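Local structure of probable antibiotics synthesis protein (Thermus thermophilus, 1V70) at residues L32-P37 and P94-V99; Y53-G58 and A69-G74; E15-I20 and Q39-H44; V62-E67 and A81-G86. The protein is of unknown function but carries a cupin domain, probably binds a metal ion, and may take part in antibiotic synthesis. All coordinates share one frame; numbering follows the deposited sequence.

Contact 1 (L32-P37 and P94-V99)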
loop_
_atom_site.group_PDB
_atom_site.type_symbol
_atom_site.label_atom_id
_atom_site.label_comp_id
_atom_site.label_asym_id
_atom_site.label_seq_id
_atom_site.Cartn_x
_atom_site.Cartn_y
_atom_site.Cartn_z
ATOM N N LEU A 32 -7.515 5.408 -0.897
ATOM C CA LEU A 32 -7.293 6.037 0.389
ATOM C C LEU A 32 -8.677 6.052 1.030
ATOM O O LEU A 32 -9.668 6.356 0.360
ATOM C CB LEU A 32 -6.820 7.486 0.250
ATOM C CG LEU A 32 -5.405 7.787 -0.234
ATOM C CD1 LEU A 32 -5.212 9.299 -0.272
ATOM C CD2 LEU A 32 -4.383 7.141 0.693
ATOM N N TYR A 33 -8.761 5.682 2.302
ATOM C CA TYR A 33 -10.033 5.743 3.018
ATOM C C TYR A 33 -9.822 6.830 4.058
ATOM O O TYR A 33 -8.854 6.785 4.815
ATOM C CB TYR A 33 -10.358 4.438 3.749
ATOM C CG TYR A 33 -10.886 3.298 2.906
ATOM C CD1 TYR A 33 -11.422 2.168 3.523
ATOM C CD2 TYR A 33 -10.822 3.316 1.508
ATOM C CE1 TYR A 33 -11.878 1.082 2.782
ATOM C CE2 TYR A 33 -11.278 2.227 0.752
ATOM C CZ TYR A 33 -11.803 1.114 1.401
ATOM O OH TYR A 33 -12.240 0.023 0.682
ATOM N N ALA A 34 -10.713 7.814 4.088
ATOM C CA ALA A 34 -10.614 8.907 5.046
ATOM C C ALA A 34 -11.829 8.818 5.955
ATOM O O ALA A 34 -12.968 8.979 5.507
ATOM C CB ALA A 34 -10.586 10.249 4.317
ATOM N N LEU A 35 -11.574 8.554 7.233
ATOM C CA LEU A 35 -12.639 8.394 8.213
ATOM C C LEU A 35 -12.645 9.437 9.315
ATOM O O LEU A 35 -11.667 9.599 10.042
ATOM C CB LEU A 35 -12.553 7.014 8.881
ATOM C CG LEU A 35 -12.647 5.734 8.050
ATOM C CD1 LEU A 35 -11.327 5.461 7.344
ATOM C CD2 LEU A 35 -12.985 4.569 8.975
ATOM N N LEU A 36 -13.753 10.159 9.430
ATOM C CA LEU A 36 -13.895 11.130 10.503
ATOM C C LEU A 36 -14.342 10.285 11.697
ATOM O O LEU A 36 -14.772 9.140 11.526
ATOM C CB LEU A 36 -14.975 12.162 10.157
ATOM C CG LEU A 36 -14.666 13.130 9.010
ATOM C CD1 LEU A 36 -15.892 13.985 8.713
ATOM C CD2 LEU A 36 -13.480 14.007 9.383
ATOM N N PRO A 37 -14.230 10.823 12.919
ATOM C CA PRO A 37 -14.650 10.063 14.099
ATOM C C PRO A 37 -16.075 9.536 13.936
ATOM O O PRO A 37 -16.975 10.275 13.538
ATOM C CB PRO A 37 -14.540 11.090 15.219
ATOM C CG PRO A 37 -13.373 11.907 14.795
ATOM C CD PRO A 37 -13.616 12.105 13.311
ATOM N N PRO A 94 -9.522 12.306 13.111
ATOM C CA PRO A 94 -9.656 11.675 11.797
ATOM C C PRO A 94 -8.607 10.582 11.599
ATOM O O PRO A 94 -7.599 10.532 12.307
ATOM C CB PRO A 94 -9.448 12.840 10.829
ATOM C CG PRO A 94 -9.909 14.035 11.621
ATOM C CD PRO A 94 -9.307 13.757 12.976
ATOM N N ALA A 95 -8.858 9.703 10.638
ATOM C CA ALA A 95 -7.930 8.630 10.316
ATOM C C ALA A 95 -7.863 8.505 8.801
ATOM O O ALA A 95 -8.859 8.729 8.106
ATOM C CB ALA A 95 -8.396 7.313 10.935
ATOM N N LEU A 96 -6.681 8.163 8.298
ATOM C CA LEU A 96 -6.456 7.994 6.867
ATOM C C LEU A 96 -5.781 6.649 6.648
ATOM O O LEU A 96 -4.771 6.346 7.281
ATOM C CB LEU A 96 -5.548 9.100 6.322
ATOM C CG LEU A 96 -5.435 9.176 4.797
ATOM C CD1 LEU A 96 -6.798 9.495 4.194
ATOM C CD2 LEU A 96 -4.426 10.245 4.416
ATOM N N LEU A 97 -6.337 5.856 5.739
ATOM C CA LEU A 97 -5.799 4.535 5.443
ATOM C C LEU A 97 -5.479 4.378 3.971
ATOM O O LEU A 97 -6.138 4.976 3.122
ATOM C CB LEU A 97 -6.823 3.452 5.800
ATOM C CG LEU A 97 -7.539 3.554 7.144
ATOM C CD1 LEU A 97 -8.594 2.464 7.236
ATOM C CD2 LEU A 97 -6.528 3.446 8.272
ATOM N N LEU A 98 -4.458 3.580 3.684
ATOM C CA LEU A 98 -4.089 3.234 2.320
ATOM C C LEU A 98 -4.676 1.824 2.246
ATOM O O LEU A 98 -4.313 0.946 3.043
ATOM C CB LEU A 98 -2.571 3.209 2.150
ATOM C CG LEU A 98 -2.057 2.759 0.777
ATOM C CD1 LEU A 98 -2.654 3.620 -0.324
ATOM C CD2 LEU A 98 -0.541 2.846 0.759
ATOM N N VAL A 99 -5.597 1.616 1.312
ATOM C CA VAL A 99 -6.284 0.337 1.181
ATOM C C VAL A 99 -6.113 -0.266 -0.201
ATOM O O VAL A 99 -6.386 0.387 -1.211
ATOM C CB VAL A 99 -7.796 0.513 1.466
ATOM C CG1 VAL A 99 -8.484 -0.842 1.544
ATOM C CG2 VAL A 99 -7.994 1.296 2.754
#
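The carbonyl oxygen of Leu97 receives two groups from the neighbouring strand: Tyr33 N donates a hydrogen bond to Leu97 O over 2.8 Å, and Leu32 CA lies 3.2 Å from the same Leu97 O in a CA-H...O contact. They belong to an antiparallel pairing in the cupin beta-sandwich, strand 28-35 beside strand 95-102. Tyr33 and Leu97 form one hydrogen-bonded pair and Leu35 and Ala95 the next, where Leu35 N donates to Ala95 O at 2.9 Å. Leu32, Ala34, Leu96 and Leu98 lie on one face of the sheet. There Leu96, in one of its two conformers, has CG anti to the backbone N (chi1 -170°) and brings CD1 to 3.9 Å from Ala34 CB; the small alanine suits a face already shared with Leu96 and Tyr12. Leu98 also packs on Leu98 of the second subunit. On the face of Tyr33, Leu35, Ala95 and Leu97, apolar branches fill the sandwich interior, and Leu35 CD1 meets Leu97 CD1 at 4.1 Å. The hydroxyl of Tyr33 is hydrogen-bonded to Gln41, while Val99 covers its ring in a CH-pi contact: Val99 CG2 sits 3.5 Å from the Tyr33 ring centroid, almost on the normal.

Contact 2 (Y53-G58 and A69-G74)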
loop_
_atom_site.group_PDB
_atom_site.type_symbol
_atom_site.label_atom_id
_atom_site.label_comp_id
_atom_site.label_asym_id
_atom_site.label_seq_id
_atom_site.Cartn_x
_atom_site.Cartn_y
_atom_site.Cartn_z
ATOM N N TYR A 53 -5.358 -3.220 4.778
ATOM C CA TYR A 53 -5.523 -1.875 5.326
ATOM C C TYR A 53 -4.188 -1.457 5.931
ATOM O O TYR A 53 -3.579 -2.232 6.672
ATOM C CB TYR A 53 -6.540 -1.860 6.470
ATOM C CG TYR A 53 -7.961 -2.218 6.114
ATOM C CD1 TYR A 53 -8.810 -1.292 5.506
ATOM C CD2 TYR A 53 -8.481 -3.463 6.458
ATOM C CE1 TYR A 53 -10.146 -1.598 5.259
ATOM C CE2 TYR A 53 -9.812 -3.778 6.214
ATOM C CZ TYR A 53 -10.638 -2.843 5.622
ATOM O OH TYR A 53 -11.965 -3.148 5.421
ATOM N N TYR A 54 -3.734 -0.246 5.628
ATOM C CA TYR A 54 -2.492 0.281 6.192
ATOM C C TYR A 54 -2.816 1.657 6.770
ATOM O O TYR A 54 -3.380 2.508 6.080
ATOM C CB TYR A 54 -1.408 0.413 5.121
ATOM C CG TYR A 54 -0.154 1.103 5.624
ATOM C CD1 TYR A 54 0.722 0.456 6.495
ATOM C CD2 TYR A 54 0.138 2.416 5.254
ATOM C CE1 TYR A 54 1.858 1.102 6.987
ATOM C CE2 TYR A 54 1.270 3.070 5.740
ATOM C CZ TYR A 54 2.123 2.406 6.605
ATOM O OH TYR A 54 3.249 3.042 7.080
ATOM N N ALA A 55 -2.479 1.875 8.037
ATOM C CA ALA A 55 -2.767 3.159 8.675
ATOM C C ALA A 55 -1.712 4.225 8.385
ATOM O O ALA A 55 -0.540 4.069 8.739
ATOM C CB ALA A 55 -2.923 2.966 10.189
ATOM N N LEU A 56 -2.138 5.305 7.733
ATOM C CA LEU A 56 -1.253 6.420 7.400
ATOM C C LEU A 56 -1.289 7.459 8.518
ATOM O O LEU A 56 -0.254 8.001 8.911
ATOM C CB LEU A 56 -1.693 7.076 6.089
ATOM C CG LEU A 56 -1.562 6.242 4.814
ATOM C CD1 LEU A 56 -2.348 6.907 3.692
ATOM C CD2 LEU A 56 -0.093 6.092 4.441
ATOM N N GLU A 57 -2.490 7.737 9.017
ATOM C CA GLU A 57 -2.724 8.742 10.070
ATOM C C GLU A 57 -3.856 8.284 10.962
ATOM O O GLU A 57 -4.838 7.703 10.517
ATOM C CB GLU A 57 -3.095 10.116 9.479
ATOM C CG GLU A 57 -2.082 10.691 8.492
ATOM C CD GLU A 57 -2.445 12.134 8.161
ATOM O OE1 GLU A 57 -3.613 12.395 7.911
ATOM O OE2 GLU A 57 -1.553 12.974 8.158
ATOM N N GLY A 58 -3.768 8.592 12.251
ATOM C CA GLY A 58 -4.837 8.248 13.168
ATOM C C GLY A 58 -4.886 6.773 13.503
ATOM O O GLY A 58 -3.982 6.008 13.156
ATOM N N ALA A 69 -8.623 -5.474 15.855
ATOM C CA ALA A 69 -7.315 -4.937 16.188
ATOM C C ALA A 69 -7.322 -3.423 16.093
ATOM O O ALA A 69 -8.120 -2.837 15.353
ATOM C CB ALA A 69 -6.265 -5.502 15.238
ATOM N N LEU A 70 -6.444 -2.795 16.863
ATOM C CA LEU A 70 -6.301 -1.348 16.836
ATOM C C LEU A 70 -5.148 -1.092 15.880
ATOM O O LEU A 70 -3.998 -1.433 16.164
ATOM C CB LEU A 70 -5.972 -0.808 18.231
ATOM C CG LEU A 70 -7.080 -0.939 19.277
ATOM C CD1 LEU A 70 -6.630 -0.278 20.570
ATOM C CD2 LEU A 70 -8.357 -0.286 18.766
ATOM N N LEU A 71 -5.472 -0.515 14.732
ATOM C CA LEU A 71 -4.483 -0.229 13.711
ATOM C C LEU A 71 -3.995 1.212 13.854
ATOM O O LEU A 71 -4.739 2.156 13.573
ATOM C CB LEU A 71 -5.111 -0.443 12.332
ATOM C CG LEU A 71 -4.197 -0.724 11.139
ATOM C CD1 LEU A 71 -3.561 -2.106 11.289
ATOM C CD2 LEU A 71 -5.016 -0.652 9.858
ATOM N N ALA A 72 -2.754 1.366 14.311
ATOM C CA ALA A 72 -2.126 2.674 14.491
ATOM C C ALA A 72 -1.195 2.927 13.303
ATOM O O ALA A 72 -0.855 2.001 12.567
ATOM C CB ALA A 72 -1.342 2.705 15.802
ATOM N N PRO A 73 -0.753 4.182 13.107
ATOM C CA PRO A 73 0.132 4.498 11.981
ATOM C C PRO A 73 1.321 3.552 11.834
ATOM O O PRO A 73 2.054 3.303 12.794
ATOM C CB PRO A 73 0.557 5.935 12.273
ATOM C CG PRO A 73 -0.643 6.497 12.967
ATOM C CD PRO A 73 -1.010 5.383 13.922
ATOM N N GLY A 74 1.499 3.030 10.623
ATOM C CA GLY A 74 2.595 2.117 10.350
ATOM C C GLY A 74 2.202 0.653 10.414
ATOM O O GLY A 74 2.990 -0.220 10.051
#
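A crossover turn meets a strand corner where Gly74 and Pro73 close on Ala55, the last residue before the chain bends out of strand 50-55. Gly74 N donates to Ala55 O over 3.0 Å in a nearly straight bond, and Pro73 CA adds a CA-H...O contact of 3.3 Å to the same Ala55 O. The methyl of Ala55 points into the turn, with CB 3.3 Å from Ala72 O; so small a side chain lets the two backbones come this close. Just beyond, Leu56 and Glu57 both face Leu96 in a classic beta bulge. Residues 72-74 carry the chain from strand 67-71 of one cupin sheet to strand 75-79 of the other, and the Gly74 bond lies where it joins strand 50-55. Leu71 spans the gap: with CG anti to the backbone N (chi1 -157°), it sets CD2 3.9 Å from Tyr53 CB and CG against Ala55 CB. Tyr53 itself leads away to a hydrogen bond with Gln41. Tyr54 lays its ring obliquely against Gly74, whose CA is 3.5 Å from Tyr54 OH; Tyr54 also packs on Tyr30 of the second subunit. The positive phi of Gly74 (97°) would jam a side chain against the preceding carbonyl. At the far end, Pro73 CD comes to 3.1 Å from Gly58 O, a buried oxygen with no hydrogen-bonding partner in the model.

Contact 3 (E15-I20 and Q39-H44); sequences EKMAKI and QAQKVH
The flat amide of Gln39 packs against the Lys16-Met17 peptide at the end of an extended chain, with Gln39 CD 3.5 Å from Lys16 C and Gln39 OE1 3.5 Å from Met17 CA. Its direct hydrogen bonds go outside the two segments: OE1 accepts from Leu36 N, while NE2 donates to Asn13 O. With an acceptor and a donor on one planar group, glutamine is well suited to this place, and the two bonds fix which end of the amide is which. Water-mediated links come next: one water accepts from Gln39 NE2 at 3.0 Å and donates weakly to Glu15 O, and a second is weakly bound by Met17 N and Ala40 N. Apolar packing belongs to Met17. Its CG stands anti to the backbone N (chi1 173°), and a bend at chi3 turns the methyl so that Met17 CE touches Gln41 CB at 3.7 Å. Beyond that aliphatic part, the Gln41 amide, in the conformer described here, is held by the hydroxyls of Tyr33 and Tyr53. The chain entering strand 18-25 therefore meets edge strand 40-44 of the other sheet through side chains and water, with a flexible thioether filling the buried end and the hydrated amide the outer one.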
loop_
_atom_site.group_PDB
_atom_site.type_symbol
_atom_site.label_atom_id
_atom_site.label_comp_id
_atom_site.label_asym_id
_atom_site.label_seq_id
_atom_site.Cartn_x
_atom_site.Cartn_y
_atom_site.Cartn_z
ATOM N N GLU A 15 -20.701 13.268 5.462
ATOM C CA GLU A 15 -21.839 12.341 5.369
ATOM C C GLU A 15 -21.451 10.874 5.652
ATOM O O GLU A 15 -22.194 10.137 6.283
ATOM C CB GLU A 15 -22.465 12.455 3.972
ATOM C CG GLU A 15 -23.661 11.513 3.779
ATOM C CD GLU A 15 -24.909 12.103 4.415
ATOM O OE1 GLU A 15 -24.849 12.512 5.561
ATOM O OE2 GLU A 15 -25.954 12.095 3.768
ATOM N N LYS A 16 -20.289 10.451 5.167
ATOM C CA LYS A 16 -19.847 9.073 5.344
ATOM C C LYS A 16 -18.364 8.977 5.028
ATOM O O LYS A 16 -17.763 9.936 4.549
ATOM C CB LYS A 16 -20.618 8.157 4.395
ATOM C CG LYS A 16 -20.391 8.485 2.925
ATOM C CD LYS A 16 -21.111 7.509 2.011
ATOM C CE LYS A 16 -20.812 7.808 0.551
ATOM N NZ LYS A 16 -21.490 6.849 -0.365
ATOM N N MET A 17 -17.776 7.817 5.293
ATOM C CA MET A 17 -16.364 7.617 5.007
ATOM C C MET A 17 -16.079 7.910 3.538
ATOM O O MET A 17 -16.820 7.487 2.653
ATOM C CB MET A 17 -15.954 6.177 5.319
ATOM C CG MET A 17 -14.533 5.848 4.889
ATOM S SD MET A 17 -14.111 4.116 5.117
ATOM C CE MET A 17 -14.903 3.399 3.707
ATOM N N ALA A 18 -14.996 8.633 3.285
ATOM C CA ALA A 18 -14.616 8.958 1.920
ATOM C C ALA A 18 -13.687 7.889 1.354
ATOM O O ALA A 18 -12.735 7.462 2.015
ATOM C CB ALA A 18 -13.924 10.317 1.881
ATOM N N LYS A 19 -13.989 7.439 0.140
ATOM C CA LYS A 19 -13.169 6.458 -0.557
ATOM C C LYS A 19 -12.561 7.246 -1.708
ATOM O O LYS A 19 -13.266 7.731 -2.594
ATOM C CB LYS A 19 -14.024 5.299 -1.069
ATOM C CG LYS A 19 -14.616 4.450 0.051
ATOM C CD LYS A 19 -15.396 3.252 -0.477
ATOM C CE LYS A 19 -14.492 2.240 -1.167
ATOM N NZ LYS A 19 -13.898 2.762 -2.430
ATOM N N ILE A 20 -11.244 7.384 -1.673
ATOM C CA ILE A 20 -10.518 8.167 -2.660
ATOM C C ILE A 20 -9.674 7.287 -3.575
ATOM O O ILE A 20 -8.635 6.780 -3.164
ATOM C CB ILE A 20 -9.601 9.169 -1.928
ATOM C CG1 ILE A 20 -10.441 10.016 -0.966
ATOM C CG2 ILE A 20 -8.855 10.035 -2.928
ATOM C CD1 ILE A 20 -9.665 10.565 0.218
ATOM N N GLN A 39 -17.088 7.318 11.760
ATOM C CA GLN A 39 -17.329 6.753 10.442
ATOM C C GLN A 39 -16.726 5.361 10.323
ATOM O O GLN A 39 -15.888 4.960 11.141
ATOM C CB GLN A 39 -16.781 7.684 9.359
ATOM C CG GLN A 39 -17.448 9.053 9.385
ATOM C CD GLN A 39 -17.119 9.890 8.172
ATOM O OE1 GLN A 39 -15.995 9.866 7.675
ATOM N NE2 GLN A 39 -18.098 10.655 7.698
ATOM N N ALA A 40 -17.151 4.624 9.306
ATOM C CA ALA A 40 -16.667 3.266 9.136
ATOM C C ALA A 40 -16.996 2.660 7.787
ATOM O O ALA A 40 -17.832 3.174 7.038
ATOM C CB ALA A 40 -17.266 2.383 10.235
ATOM N N GLN A 41 -16.302 1.571 7.475
ATOM C CA GLN A 41 -16.601 0.792 6.331
ATOM C C GLN A 41 -17.333 -0.371 6.872
ATOM O O GLN A 41 -16.835 -1.138 7.684
ATOM C CB GLN A 41 -15.303 0.308 5.685
ATOM C CG GLN A 41 -15.634 -0.641 4.438
ATOM C CD GLN A 41 -14.400 -0.974 3.626
ATOM O OE1 GLN A 41 -13.433 -1.553 4.097
ATOM N NE2 GLN A 41 -14.484 -0.625 2.327
ATOM N N LYS A 42 -18.596 -0.530 6.493
ATOM C CA LYS A 42 -19.406 -1.620 7.023
ATOM C C LYS A 42 -18.755 -2.958 6.719
ATOM O O LYS A 42 -18.045 -3.108 5.725
ATOM C CB LYS A 42 -20.815 -1.598 6.423
ATOM C CG LYS A 42 -21.562 -0.288 6.580
ATOM C CD LYS A 42 -22.950 -0.387 5.959
ATOM C CE LYS A 42 -23.694 0.933 6.036
ATOM N NZ LYS A 42 -22.984 2.005 5.283
ATOM N N VAL A 43 -19.006 -3.930 7.587
ATOM C CA VAL A 43 -18.451 -5.261 7.417
ATOM C C VAL A 43 -18.989 -5.888 6.144
ATOM O O VAL A 43 -20.188 -5.825 5.867
ATOM C CB VAL A 43 -18.812 -6.162 8.610
ATOM C CG1 VAL A 43 -18.302 -7.577 8.376
ATOM C CG2 VAL A 43 -18.221 -5.582 9.882
ATOM N N HIS A 44 -18.103 -6.486 5.362
ATOM C CA HIS A 44 -18.575 -7.181 4.189
ATOM C C HIS A 44 -17.579 -8.252 3.758
ATOM O O HIS A 44 -16.526 -8.429 4.355
ATOM C CB HIS A 44 -18.750 -6.137 3.088
ATOM C CG HIS A 44 -17.409 -5.549 2.733
ATOM N ND1 HIS A 44 -16.787 -5.786 1.552
ATOM C CD2 HIS A 44 -16.635 -4.633 3.459
ATOM C CE1 HIS A 44 -15.678 -5.027 1.562
ATOM N NE2 HIS A 44 -15.559 -4.326 2.691
HETATM O O HOH W 1 -20.741 10.623 9.083
HETATM O O HOH W 2 -19.610 6.138 7.658
#

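Contact 4 (V62-E67 and A81-G86); sequences VRVGEE and AGAPHG
Arg63 and His85 leave opposite faces of one antiparallel sheet, and each folds back on a carbonyl of its own segment. Arg63, bent at chi2 (-91°), curls round so that its NE donates to Gly65 O; that oxygen is tilted from the guanidinium plane, and a weaker bond comes from NH2. The Arg63 chain thereby passes Pro84, with Arg63 CD 3.8 Å from Pro84 O. His85 has CG between its backbone N and carbonyl carbon (chi1 63°), which carries the ring away from strand 60-64; its ND1 then donates to Ala83 O at 3.0 Å, nearly straight and in the ring plane. On that face Val64 CG1 packs 4.3 Å from Ala83 CB. Between them the backbones are joined: Arg63 N donates to Gly86 O at 2.9 Å, Gly86 N returns a bond to Arg63 O, and Gly65 N reaches Pro84 O at 2.8 Å. Gly65 begins the inner part of a type II' turn from Val64 to Glu67, where its positive phi suits glycine. The His85 ring also meets the rings of His44 and His46. These three histidines sit where cupins commonly bind a metal, usually together with a glutamate; here Lys51 stands in that glutamate's place in the motif and its NZ is hydrogen-bonded to His85 NE2, so metal binding at this site remains an inference.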
loop_
_atom_site.group_PDB
_atom_site.type_symbol
_atom_site.label_atom_id
_atom_site.label_comp_id
_atom_site.label_asym_id
_atom_site.label_seq_id
_atom_site.Cartn_x
_atom_site.Cartn_y
_atom_site.Cartn_z
ATOM N N VAL A 62 -9.902 -2.338 13.198
ATOM C CA VAL A 62 -10.116 -3.189 12.037
ATOM C C VAL A 62 -10.681 -4.526 12.495
ATOM O O VAL A 62 -10.223 -5.097 13.488
ATOM C CB VAL A 62 -8.796 -3.431 11.244
ATOM C CG1 VAL A 62 -7.739 -4.029 12.153
ATOM C CG2 VAL A 62 -9.059 -4.344 10.058
ATOM N N ARG A 63 -11.696 -5.007 11.787
ATOM C CA ARG A 63 -12.312 -6.286 12.109
ATOM C C ARG A 63 -12.094 -7.232 10.941
ATOM O O ARG A 63 -12.359 -6.881 9.787
ATOM C CB ARG A 63 -13.816 -6.103 12.365
ATOM C CG ARG A 63 -14.579 -7.383 12.735
ATOM C CD ARG A 63 -15.138 -8.095 11.509
ATOM N NE ARG A 63 -15.827 -9.342 11.853
ATOM C CZ ARG A 63 -17.019 -9.425 12.444
ATOM N NH1 ARG A 63 -17.696 -8.333 12.772
ATOM N NH2 ARG A 63 -17.534 -10.619 12.714
ATOM N N VAL A 64 -11.575 -8.417 11.238
ATOM C CA VAL A 64 -11.358 -9.437 10.220
ATOM C C VAL A 64 -11.748 -10.760 10.856
ATOM O O VAL A 64 -11.132 -11.193 11.830
ATOM C CB VAL A 64 -9.883 -9.515 9.765
ATOM C CG1 VAL A 64 -9.719 -10.633 8.746
ATOM C CG2 VAL A 64 -9.452 -8.184 9.159
ATOM N N GLY A 65 -12.784 -11.390 10.316
ATOM C CA GLY A 65 -13.232 -12.649 10.879
ATOM C C GLY A 65 -13.746 -12.436 12.290
ATOM O O GLY A 65 -14.540 -11.529 12.534
ATOM N N GLU A 66 -13.277 -13.254 13.228
ATOM C CA GLU A 66 -13.730 -13.147 14.623
ATOM C C GLU A 66 -12.731 -12.387 15.504
ATOM O O GLU A 66 -12.713 -12.553 16.716
ATOM C CB GLU A 66 -13.949 -14.560 15.196
ATOM C CG GLU A 66 -14.674 -15.493 14.213
ATOM C CD GLU A 66 -15.044 -16.809 14.878
ATOM O OE1 GLU A 66 -14.433 -17.173 15.878
ATOM O OE2 GLU A 66 -15.930 -17.483 14.363
ATOM N N GLU A 67 -11.908 -11.537 14.896
ATOM C CA GLU A 67 -10.920 -10.775 15.651
ATOM C C GLU A 67 -10.931 -9.294 15.270
ATOM O O GLU A 67 -11.262 -8.935 14.140
ATOM C CB GLU A 67 -9.525 -11.358 15.389
ATOM C CG GLU A 67 -8.408 -10.834 16.285
ATOM C CD GLU A 67 -7.047 -11.385 15.887
ATOM O OE1 GLU A 67 -6.381 -12.030 16.728
ATOM O OE2 GLU A 67 -6.640 -11.170 14.725
ATOM N N ALA A 81 -9.828 -13.110 1.155
ATOM C CA ALA A 81 -11.099 -13.315 0.475
ATOM C C ALA A 81 -11.960 -14.286 1.271
ATOM O O ALA A 81 -11.472 -15.309 1.758
ATOM C CB ALA A 81 -10.854 -13.862 -0.928
ATOM N N GLY A 82 -13.240 -13.959 1.408
ATOM C CA GLY A 82 -14.152 -14.816 2.140
ATOM C C GLY A 82 -14.345 -14.436 3.596
ATOM O O GLY A 82 -15.328 -14.831 4.222
ATOM N N ALA A 83 -13.407 -13.669 4.145
ATOM C CA ALA A 83 -13.499 -13.257 5.537
ATOM C C ALA A 83 -14.262 -11.950 5.700
ATOM O O ALA A 83 -14.012 -10.981 4.981
ATOM C CB ALA A 83 -12.103 -13.109 6.130
ATOM N N PRO A 84 -15.227 -11.914 6.632
ATOM C CA PRO A 84 -15.983 -10.677 6.841
ATOM C C PRO A 84 -14.990 -9.664 7.404
ATOM O O PRO A 84 -14.219 -9.983 8.309
ATOM C CB PRO A 84 -17.041 -11.089 7.862
ATOM C CG PRO A 84 -17.261 -12.544 7.534
ATOM C CD PRO A 84 -15.850 -13.037 7.353
ATOM N N HIS A 85 -14.989 -8.451 6.865
ATOM C CA HIS A 85 -14.050 -7.445 7.343
ATOM C C HIS A 85 -14.606 -6.032 7.253
ATOM O O HIS A 85 -15.466 -5.737 6.423
ATOM C CB HIS A 85 -12.746 -7.520 6.539
ATOM C CG HIS A 85 -12.924 -7.211 5.087
ATOM N ND1 HIS A 85 -13.465 -8.111 4.194
ATOM C CD2 HIS A 85 -12.709 -6.072 4.386
ATOM C CE1 HIS A 85 -13.579 -7.539 3.009
ATOM N NE2 HIS A 85 -13.128 -6.301 3.100
ATOM N N GLY A 86 -14.097 -5.162 8.116
ATOM C CA GLY A 86 -14.526 -3.779 8.113
ATOM C C GLY A 86 -13.574 -2.956 8.951
ATOM O O GLY A 86 -12.643 -3.496 9.552
#

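In the fold
Contact 1 and the 53-58 side of contact 2 share a sheet, where Leu98 N probably bonds Tyr54 O at 2.8 Å. The 69-74 side starts in the other sheet, Ala69 O lying 2.8 Å from Val62 N of contact 4. The segments of contact 3 continue the sheets of contacts 1 and 4, through Ile20 N to Leu32 O and His44 N to His85 O, and its packing spans the two. Gln41, in the conformer given, has NE2 2.9 Å from Tyr33 OH and OE1 close to Tyr53 OH, probably hydrogen-bonded. Tyr53 OH lies 3.2 Å from His85 CD2, bordering the probable metal pocket. Contacts 1 and 4 do not touch, their centres about 18 Å apart. The bound sodium ion is about 10 Å from the Leu32 side chain.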